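Beta-1,4-exocellulase (Thermobifida fusca, PDB 4B4H) is a family 6 cellobiohydrolase of cellulose degradation, represented by its catalytic domain, which probably hydrolyses beta-1,4-glycosidic bonds. Local coordinates at residues F373-M376 with T380-G383; N397-I400 with W404-A407. One frame throughout, in Å; residues are numbered along the deposited sequence.

How the contacts relate
Both contacts lie in the long segment between strand 346-350, one of the parallel strands of the central sheet, and helix 406-414. Following the chain, contact 1 comes first: 373-376 turns back on 380-383 across the three residues 377-379. Contact 2 follows, with 397-400 facing 404-407 across residues 401-403, just as the chain enters the helix. The two tight loops are closed in series and neither nest nor cross. Their centres are 16 Å apart and their nearest atoms about 8 Å, without touching. Contact 1 folds the loop close to Trp-326, whereas contact 2 joins the end of the loop to the start of helix 406-414, near Asp-359.

Contact 1. Residues F373-M376 with T380-G383; sequences FDRM and TYQG
Arg-375 NH2, 3.1 Å from Thr-380 OG1, is gripped by a salt bridge to Asp-378 OD2 and by a water that accepts its N-H at 3.2 Å. The same water donates to the backbone O of Thr-380 at 2.8 Å, so the guanidinium also reaches the second segment through solvent. Thr-380 OG1 sits at the edge of the guanidinium, near its plane, and bonds to the other carboxylate oxygen of Asp-378. One aspartate within the turn thus holds both flanks of the loop. The bend of the Arg-375 chain at chi3 (63°) sets the guanidinium beside the CD1 corner of Tyr-381; CD1 lies over one guanidinium face, 3.6 Å from NE, with the two planes 50° apart, far from a flat stack. Lower on the same side chain, Arg-375 CB makes a CH-pi contact over the face of the tyrosine, 3.9 Å from the ring centroid and displaced toward the rim on the CD1 side. The opposite face has Gly-383 N above its rim, so the ring lies between Arg-375 CB and Gly-383 of its own segment. Tyr-381 CG stands anti to the backbone N (chi1 -176°), which places one face against Arg-375 CB and the edge against Met-376 SD, in plane, 3.8 Å from CE2. The tyrosine OH is hydrogen-bonded to the side-chain amide of Asn-384, through ND2. Within the first segment, Asp-374 OD1 accepts from Met-376 N at 3.1 Å with its anti lone pair, closing an Asx turn where the 3-10 segment begins. Met-376 also lies about 4 Å, side chain to side chain, from Trp-326, predicted to bind substrate. The loop combines an Asx turn with a Met-aromatic contact that backs onto the probable sugar-binding site of this family 6 domain.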
ATOM      1  N   PHE A 373     -15.359  -8.977 -11.096  1.00 16.71           N
ATOM      2  CA  PHE A 373     -14.812 -10.107 -10.351  1.00 15.41           C
ATOM      3  C   PHE A 373     -13.338 -10.347 -10.703  1.00 14.67           C
ATOM      4  O   PHE A 373     -13.005 -10.644 -11.842  1.00 14.89           O
ATOM      5  CB  PHE A 373     -15.670 -11.349 -10.628  1.00 15.32           C
ATOM      6  CG  PHE A 373     -15.174 -12.618  -9.990  1.00 15.35           C
ATOM      7  CD1 PHE A 373     -14.691 -12.634  -8.678  1.00 15.34           C
ATOM      8  CD2 PHE A 373     -15.238 -13.823 -10.696  1.00 15.16           C
ATOM      9  CE1 PHE A 373     -14.254 -13.815  -8.100  1.00 15.48           C
ATOM     10  CE2 PHE A 373     -14.812 -15.002 -10.121  1.00 15.45           C
ATOM     11  CZ  PHE A 373     -14.320 -15.002  -8.823  1.00 15.43           C
ATOM     12  N   ASP A 374     -12.458 -10.202  -9.712  1.00 13.50           N
ATOM     13  CA  ASP A 374     -11.026 -10.422  -9.906  1.00 13.42           C
ATOM     14  C   ASP A 374     -10.674 -11.762  -9.274  1.00 13.04           C
ATOM     15  O   ASP A 374     -10.808 -11.926  -8.063  1.00 13.26           O
ATOM     16  CB  ASP A 374     -10.222  -9.282  -9.254  1.00 13.07           C
ATOM     17  CG  ASP A 374      -8.734  -9.297  -9.629  1.00 13.11           C
ATOM     18  OD1 ASP A 374      -8.098 -10.372  -9.612  1.00 12.22           O
ATOM     19  OD2 ASP A 374      -8.184  -8.203  -9.902  1.00 13.51           O
ATOM     20  N   ARG A 375     -10.225 -12.712 -10.097  1.00 13.03           N
ATOM     21  CA  ARG A 375     -10.035 -14.089  -9.642  1.00 12.26           C
ATOM     22  C   ARG A 375      -8.874 -14.250  -8.655  1.00 11.47           C
ATOM     23  O   ARG A 375      -8.820 -15.239  -7.933  1.00 10.93           O
ATOM     24  CB  ARG A 375      -9.931 -15.064 -10.825  1.00 13.44           C
ATOM     25  CG  ARG A 375     -11.263 -15.323 -11.521  1.00 14.24           C
ATOM     26  CD  ARG A 375     -11.325 -16.718 -12.114  1.00 14.60           C
ATOM     27  NE  ARG A 375     -11.235 -17.741 -11.068  1.00 15.77           N
ATOM     28  CZ  ARG A 375     -11.322 -19.051 -11.279  1.00 15.85           C
ATOM     29  NH1 ARG A 375     -11.527 -19.527 -12.504  1.00 16.28           N
ATOM     30  NH2 ARG A 375     -11.225 -19.889 -10.257  1.00 16.00           N
ATOM     31  N   MET A 376      -7.986 -13.264  -8.573  1.00 10.57           N
ATOM     32  CA  MET A 376      -6.975 -13.274  -7.506  1.00  9.99           C
ATOM     33  C   MET A 376      -7.579 -13.232  -6.087  1.00  9.85           C
ATOM     34  O   MET A 376      -6.891 -13.532  -5.108  1.00  9.81           O
ATOM     35  CB  MET A 376      -5.909 -12.197  -7.734  1.00 10.05           C
ATOM     36  CG  MET A 376      -4.779 -12.655  -8.665  1.00 10.20           C
ATOM     37  SD  MET A 376      -3.826 -14.112  -8.124  1.00 10.71           S
ATOM     38  CE  MET A 376      -2.736 -13.379  -6.909  1.00  9.79           C
ATOM     39  N   THR A 380     -10.207 -20.484  -5.140  1.00 10.90           N
ATOM     40  CA  THR A 380     -10.008 -21.608  -6.050  1.00 11.28           C
ATOM     41  C   THR A 380      -9.110 -21.284  -7.245  1.00 11.06           C
ATOM     42  O   THR A 380      -8.691 -22.186  -7.970  1.00 10.90           O
ATOM     43  CB  THR A 380     -11.356 -22.137  -6.610  1.00 11.49           C
ATOM     44  OG1 THR A 380     -11.895 -21.169  -7.510  1.00 11.73           O
ATOM     45  CG2 THR A 380     -12.367 -22.401  -5.506  1.00 11.73           C
ATOM     46  N   TYR A 381      -8.834 -20.006  -7.479  1.00 10.84           N
ATOM     47  CA  TYR A 381      -8.004 -19.603  -8.619  1.00 11.08           C
ATOM     48  C   TYR A 381      -6.582 -20.176  -8.539  1.00 11.08           C
ATOM     49  O   TYR A 381      -5.956 -20.187  -7.481  1.00 11.13           O
ATOM     50  CB  TYR A 381      -7.983 -18.077  -8.731  1.00 10.76           C
ATOM     51  CG  TYR A 381      -7.231 -17.516  -9.923  1.00 11.05           C
ATOM     52  CD1 TYR A 381      -7.646 -17.803 -11.235  1.00 11.09           C
ATOM     53  CD2 TYR A 381      -6.128 -16.681  -9.749  1.00 11.09           C
ATOM     54  CE1 TYR A 381      -6.969 -17.278 -12.328  1.00 11.21           C
ATOM     55  CE2 TYR A 381      -5.449 -16.140 -10.838  1.00 11.14           C
ATOM     56  CZ  TYR A 381      -5.870 -16.453 -12.124  1.00 11.31           C
ATOM     57  OH  TYR A 381      -5.195 -15.929 -13.200  1.00 11.27           O
ATOM     58  N   GLN A 382      -6.085 -20.675  -9.665  1.00 11.38           N
ATOM     59  CA  GLN A 382      -4.809 -21.371  -9.705  1.00 11.54           C
ATOM     60  C   GLN A 382      -3.664 -20.488 -10.193  1.00 11.33           C
ATOM     61  O   GLN A 382      -2.571 -20.976 -10.488  1.00 11.32           O
ATOM     62  CB  GLN A 382      -4.921 -22.686 -10.500  1.00 12.35           C
ATOM     63  CG  GLN A 382      -5.697 -23.794  -9.787  1.00 13.12           C
ATOM     64  CD  GLN A 382      -5.124 -24.176  -8.421  1.00 13.20           C
ATOM     65  OE1 GLN A 382      -3.960 -23.908  -8.107  1.00 13.84           O
ATOM     66  NE2 GLN A 382      -5.945 -24.816  -7.608  1.00 13.66           N
ATOM     67  N   GLY A 383      -3.933 -19.186 -10.278  1.00 11.07           N
ATOM     68  CA  GLY A 383      -2.889 -18.206 -10.497  1.00 11.22           C
ATOM     69  C   GLY A 383      -2.584 -17.929 -11.948  1.00 11.49           C
ATOM     70  O   GLY A 383      -3.243 -18.453 -12.854  1.00 11.78           O
TER
HETATM   71  O   HOH W   1      -9.992 -22.797 -10.413  1.00 17.97           O

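Contact 2. Residues N397-I400 with W404-A407; sequences NAPI and WFSA
Ala-398 and Phe-405 bring the two backbones closest, 6.3 Å between their CA atoms, where the segments run in opposite directions without a hydrogen bond between them. From Ala-398 onward the first segment is extended, while the second turns into helix 406-414, with Phe-405 at the N-cap position. Each backbone bonds instead to a neighbouring loop: Ala-398 to Ser-362 and Phe-405 to Gly-356. The Phe-405 side chain fills the space between the segments. With CG anti to the backbone N (chi1 -168°), the ring turns back toward 397-400 and lays one face over Ala-398 CA and Pro-399 CD. Two CH-pi contacts share that face: Ala-398 CA stands 3.8 Å from the ring centroid, toward the CZ end, and Pro-399 CD stands 3.9 Å from it, toward CG. Ala-398 CB lies above the same face, offset toward its rim, 3.5 Å from CE2. The proline ring crosses the phenylalanine at about a right angle and extends beyond it, so that Pro-399 CG comes to 3.3 Å from the backbone O of Trp-404. Trp-404 starts its side chain away from 397-400, and its NE1 is hydrogen-bonded to Glu-25. Were Phe-405 replaced by an alanine, Ala-398 CA and Pro-399 CD would probably lose their aromatic face and a gap would be likely to open between the loop and the helix start. The contact is thus almost wholly apolar, resting on C-H groups over one ring; backbone hydrogen bonds run to Gly-356 and Ser-362, which flank Asp-359, the predicted proton acceptor, while Trp-404 and Ser-406 bond to Glu-25.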
ATOM      1  N   ASN A 397     -15.480 -16.540   0.929  1.00 10.63           N
ATOM      2  CA  ASN A 397     -16.681 -15.755   1.243  0.50 10.79           C
ATOM      3  C   ASN A 397     -16.428 -14.309   1.687  1.00 10.59           C
ATOM      4  O   ASN A 397     -16.985 -13.809   2.679  1.00 10.44           O
ATOM      5  CB  ASN A 397     -17.620 -16.539   2.172  0.50 11.27           C
ATOM      6  CG  ASN A 397     -18.505 -17.514   1.407  0.50 11.52           C
ATOM      7  OD1 ASN A 397     -18.267 -18.721   1.402  0.50 11.93           O
ATOM      8  ND2 ASN A 397     -19.522 -16.984   0.733  0.50 11.66           N
ATOM      9  N   ALA A 398     -15.609 -13.636   0.879  1.00 10.65           N
ATOM     10  CA  ALA A 398     -15.263 -12.209   1.021  1.00 10.50           C
ATOM     11  C   ALA A 398     -16.258 -11.284   0.297  1.00 10.75           C
ATOM     12  O   ALA A 398     -16.657 -11.577  -0.848  1.00 11.25           O
ATOM     13  CB  ALA A 398     -13.869 -11.977   0.460  1.00 10.24           C
ATOM     14  N   PRO A 399     -16.662 -10.159   0.940  1.00 10.92           N
ATOM     15  CA  PRO A 399     -17.551  -9.202   0.281  1.00 11.66           C
ATOM     16  C   PRO A 399     -16.818  -8.337  -0.754  1.00 11.44           C
ATOM     17  O   PRO A 399     -15.617  -8.523  -0.976  1.00 10.93           O
ATOM     18  CB  PRO A 399     -18.079  -8.361   1.445  1.00 11.44           C
ATOM     19  CG  PRO A 399     -16.982  -8.395   2.470  1.00 11.59           C
ATOM     20  CD  PRO A 399     -16.192  -9.664   2.254  1.00 11.03           C
ATOM     21  N   ILE A 400     -17.541  -7.437  -1.418  1.00 11.99           N
ATOM     22  CA  ILE A 400     -16.935  -6.453  -2.312  1.00 12.59           C
ATOM     23  C   ILE A 400     -15.867  -5.636  -1.577  1.00 12.19           C
ATOM     24  O   ILE A 400     -15.956  -5.407  -0.354  1.00 12.47           O
ATOM     25  CB  ILE A 400     -18.030  -5.587  -2.976  1.00 13.11           C
ATOM     26  CG1 ILE A 400     -18.537  -6.305  -4.237  1.00 13.98           C
ATOM     27  CG2 ILE A 400     -17.552  -4.174  -3.300  1.00 13.23           C
ATOM     28  CD1 ILE A 400     -19.716  -5.636  -4.912  1.00 14.18           C
ATOM     29  N   TRP A 404     -17.270  -4.577   4.887  1.00 10.55           N
ATOM     30  CA  TRP A 404     -16.793  -5.200   6.106  1.00 10.41           C
ATOM     31  C   TRP A 404     -16.674  -6.704   5.991  1.00 10.48           C
ATOM     32  O   TRP A 404     -17.605  -7.369   5.533  1.00 11.38           O
ATOM     33  CB  TRP A 404     -17.681  -4.823   7.282  1.00 10.10           C
ATOM     34  CG  TRP A 404     -16.975  -5.125   8.566  1.00  9.98           C
ATOM     35  CD1 TRP A 404     -17.248  -6.150   9.460  1.00 10.12           C
ATOM     36  CD2 TRP A 404     -15.792  -4.446   9.102  1.00 10.02           C
ATOM     37  NE1 TRP A 404     -16.353  -6.135  10.500  1.00 10.04           N
ATOM     38  CE2 TRP A 404     -15.455  -5.135  10.344  1.00  9.96           C
ATOM     39  CE3 TRP A 404     -15.007  -3.372   8.688  1.00 10.00           C
ATOM     40  CZ2 TRP A 404     -14.391  -4.741  11.135  1.00  9.88           C
ATOM     41  CZ3 TRP A 404     -13.935  -2.983   9.487  1.00 10.13           C
ATOM     42  CH2 TRP A 404     -13.636  -3.648  10.682  1.00 10.02           C
ATOM     43  N   PHE A 405     -15.528  -7.253   6.397  1.00 10.13           N
ATOM     44  CA  PHE A 405     -15.257  -8.692   6.279  1.00  9.89           C
ATOM     45  C   PHE A 405     -14.964  -9.241   7.670  1.00 10.23           C
ATOM     46  O   PHE A 405     -13.819  -9.203   8.126  1.00 10.14           O
ATOM     47  CB  PHE A 405     -14.067  -8.894   5.328  1.00  9.44           C
ATOM     48  CG  PHE A 405     -13.839 -10.318   4.870  1.00  9.27           C
ATOM     49  CD1 PHE A 405     -14.705 -11.358   5.186  1.00  9.23           C
ATOM     50  CD2 PHE A 405     -12.725 -10.607   4.084  1.00  9.07           C
ATOM     51  CE1 PHE A 405     -14.456 -12.656   4.744  1.00  8.95           C
ATOM     52  CE2 PHE A 405     -12.469 -11.892   3.639  1.00  9.12           C
ATOM     53  CZ  PHE A 405     -13.335 -12.928   3.969  1.00  8.93           C
ATOM     54  N   SER A 406     -16.012  -9.725   8.347  1.00 10.49           N
ATOM     55  CA  SER A 406     -15.924 -10.058   9.774  1.00 10.69           C
ATOM     56  C   SER A 406     -15.014 -11.252  10.069  1.00 10.32           C
ATOM     57  O   SER A 406     -14.153 -11.192  10.960  1.00  9.93           O
ATOM     58  CB  SER A 406     -17.319 -10.273  10.378  1.00 11.24           C
ATOM     59  OG  SER A 406     -17.233 -10.367  11.791  1.00 12.73           O
ATOM     60  N   ALA A 407     -15.207 -12.344   9.334  1.00 10.17           N
ATOM     61  CA  ALA A 407     -14.293 -13.475   9.418  1.00  9.79           C
ATOM     62  C   ALA A 407     -12.818 -13.034   9.316  1.00  9.53           C
ATOM     63  O   ALA A 407     -11.986 -13.444  10.133  1.00  9.13           O
ATOM     64  CB  ALA A 407     -14.639 -14.535   8.377  1.00 10.26           C
TER